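Local coordinates for phosphosugar isomerase (Escherichia coli O6:H1, PDB 5UQI), which binds arabinose-5-phosphate and probably interconverts it with ribulose-5-phosphate as an isomerase of the SIS family, at residues R125-S130 against S138-V143. Residues are numbered along the deposited sequence; the frame is centred on the assembly and turned at random.
Sequences RSHHSS and SVEIPV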
loop_
_atom_site.group_PDB
_atom_site.type_symbol
_atom_site.label_atom_id
_atom_site.label_comp_id
_atom_site.label_asym_id
_atom_site.label_seq_id
_atom_site.Cartn_x
_atom_site.Cartn_y
_atom_site.Cartn_z
ATOM N N ARG A 125 -5.428 -4.188 -7.663
ATOM C CA ARG A 125 -4.982 -5.105 -8.686
ATOM C C ARG A 125 -5.449 -4.673 -10.070
ATOM O O ARG A 125 -5.091 -5.366 -11.043
ATOM C CB ARG A 125 -5.454 -6.512 -8.338
ATOM C CG ARG A 125 -6.873 -6.827 -8.654
ATOM C CD ARG A 125 -7.227 -8.238 -8.159
ATOM N NE ARG A 125 -8.659 -8.359 -8.232
ATOM C CZ ARG A 125 -9.422 -9.100 -7.425
ATOM N NH1 ARG A 125 -8.874 -9.785 -6.422
ATOM N NH2 ARG A 125 -10.750 -9.121 -7.602
ATOM N N SER A 126 -6.253 -3.627 -10.162
ATOM C CA SER A 126 -6.860 -3.229 -11.481
ATOM C C SER A 126 -7.249 -1.787 -11.591
ATOM O O SER A 126 -8.051 -1.280 -10.767
ATOM C CB SER A 126 -8.130 -4.043 -11.707
ATOM O OG SER A 126 -8.775 -3.671 -12.966
ATOM N N HIS A 127 -6.764 -1.115 -12.646
ATOM C CA HIS A 127 -7.203 0.250 -12.910
ATOM C C HIS A 127 -8.719 0.385 -13.134
ATOM O O HIS A 127 -9.263 1.477 -12.945
ATOM C CB HIS A 127 -6.487 0.815 -14.179
ATOM C CG HIS A 127 -4.988 1.009 -14.068
ATOM N ND1 HIS A 127 -4.394 1.806 -13.109
ATOM C CD2 HIS A 127 -3.990 0.623 -14.907
ATOM C CE1 HIS A 127 -3.090 1.837 -13.306
ATOM N NE2 HIS A 127 -2.815 1.149 -14.422
ATOM N N HIS A 128 -9.378 -0.725 -13.453
ATOM C CA HIS A 128 -10.808 -0.700 -13.712
ATOM C C HIS A 128 -11.663 -0.880 -12.471
ATOM O O HIS A 128 -12.905 -0.881 -12.551
ATOM C CB HIS A 128 -11.221 -1.761 -14.781
ATOM C CG HIS A 128 -10.529 -1.584 -16.091
ATOM N ND1 HIS A 128 -10.884 -0.588 -16.984
ATOM C CD2 HIS A 128 -9.470 -2.225 -16.639
ATOM C CE1 HIS A 128 -10.086 -0.641 -18.036
ATOM N NE2 HIS A 128 -9.225 -1.631 -17.860
ATOM N N SER A 129 -11.013 -1.047 -11.313
ATOM C CA SER A 129 -11.785 -1.287 -10.092
ATOM C C SER A 129 -12.491 -0.004 -9.693
ATOM O O SER A 129 -12.054 1.091 -10.059
ATOM C CB SER A 129 -10.881 -1.835 -8.959
ATOM O OG SER A 129 -9.936 -0.839 -8.541
ATOM N N SER A 130 -13.545 -0.151 -8.887
ATOM C CA SER A 130 -14.314 0.976 -8.386
ATOM C C SER A 130 -13.448 1.999 -7.687
ATOM O O SER A 130 -13.516 3.173 -7.935
ATOM C CB SER A 130 -15.433 0.494 -7.456
ATOM O OG SER A 130 -16.369 -0.341 -8.185
ATOM N N SER A 138 -4.365 6.055 -10.009
ATOM C CA SER A 138 -4.448 4.593 -9.827
ATOM C C SER A 138 -3.114 3.941 -10.103
ATOM O O SER A 138 -2.534 4.065 -11.239
ATOM C CB SER A 138 -5.535 3.980 -10.758
ATOM O OG SER A 138 -5.403 2.558 -10.802
ATOM N N VAL A 139 -2.624 3.198 -9.090
ATOM C CA VAL A 139 -1.428 2.431 -9.250
ATOM C C VAL A 139 -1.870 0.982 -9.296
ATOM O O VAL A 139 -2.500 0.453 -8.330
ATOM C CB VAL A 139 -0.487 2.651 -8.049
ATOM C CG1 VAL A 139 0.733 1.771 -8.182
ATOM C CG2 VAL A 139 -0.095 4.101 -7.935
ATOM N N GLU A 140 -1.552 0.278 -10.374
ATOM C CA GLU A 140 -2.032 -1.086 -10.563
ATOM C C GLU A 140 -0.889 -2.007 -10.120
ATOM O O GLU A 140 0.272 -1.874 -10.571
ATOM C CB GLU A 140 -2.473 -1.328 -12.022
ATOM C CG GLU A 140 -3.039 -2.706 -12.294
ATOM C CD GLU A 140 -3.533 -2.823 -13.746
ATOM O OE1 GLU A 140 -2.646 -3.091 -14.571
ATOM O OE2 GLU A 140 -4.731 -2.600 -14.090
ATOM N N ILE A 141 -1.182 -2.861 -9.142
ATOM C CA ILE A 141 -0.197 -3.816 -8.633
ATOM C C ILE A 141 -0.815 -5.179 -8.926
ATOM O O ILE A 141 -1.581 -5.699 -8.113
ATOM C CB ILE A 141 0.031 -3.635 -7.125
ATOM C CG1 ILE A 141 0.476 -2.172 -6.851
ATOM C CG2 ILE A 141 1.063 -4.692 -6.653
ATOM C CD1 ILE A 141 0.704 -1.806 -5.400
ATOM N N PRO A 142 -0.471 -5.758 -10.094
ATOM C CA PRO A 142 -1.138 -6.971 -10.546
ATOM C C PRO A 142 -0.749 -8.179 -9.661
ATOM O O PRO A 142 0.435 -8.366 -9.317
ATOM C CB PRO A 142 -0.627 -7.124 -11.992
ATOM C CG PRO A 142 0.738 -6.519 -11.960
ATOM C CD PRO A 142 0.723 -5.438 -10.908
ATOM N N VAL A 143 -1.760 -8.930 -9.252
ATOM C CA VAL A 143 -1.568 -10.153 -8.494
ATOM C C VAL A 143 -2.500 -11.195 -9.105
ATOM O O VAL A 143 -3.719 -11.071 -9.008
ATOM C CB VAL A 143 -1.879 -9.965 -6.982
ATOM C CG1 VAL A 143 -1.649 -11.282 -6.223
ATOM C CG2 VAL A 143 -1.064 -8.801 -6.373
#
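Ser138, on strand 137-140, meets His127 with its hydroxyl: OG lies 2.6 Å from His127 ND1, at the edge of the imidazole and near its plane, in a short hydrogen bond that either atom could donate. OG is put there by a chi1 of 167°, which swings it anti to the backbone N of Ser138. Val139 turns away from the loop; Glu140 holds His127 in two ways. Its CB sits over one face of the imidazole, a CH-pi contact 3.5 Å from the ring centroid. Beyond CB the chain runs on extended (chi2 176°) and brings OE2 to the backbone N of His127, 2.9 Å away; the bond is nearly straight at 168°, using the anti side of the carboxylate oxygen. Edge and face together probably fix the ring's rotation, and the carboxylate ties down the N-H within the type I turn from Ser126 to Ser129. That turn is braced internally, since Ser126 O accepts from both the N and OG of Ser129. Ile141 O takes a CA-H...O contact from Arg125 CA, at 3.5 Å.

The side chain of Arg125 lies about 6 Å from the bound arabinose-5-phosphate, Ile141 packs on helix 156-175, and Val139 lies against helix 32-41. The contact thus joins the loop between strand 120-124 and helix 130-134 to strand 137-140, which flanks 120-124 as an outermost strand of the parallel sheet within this chain.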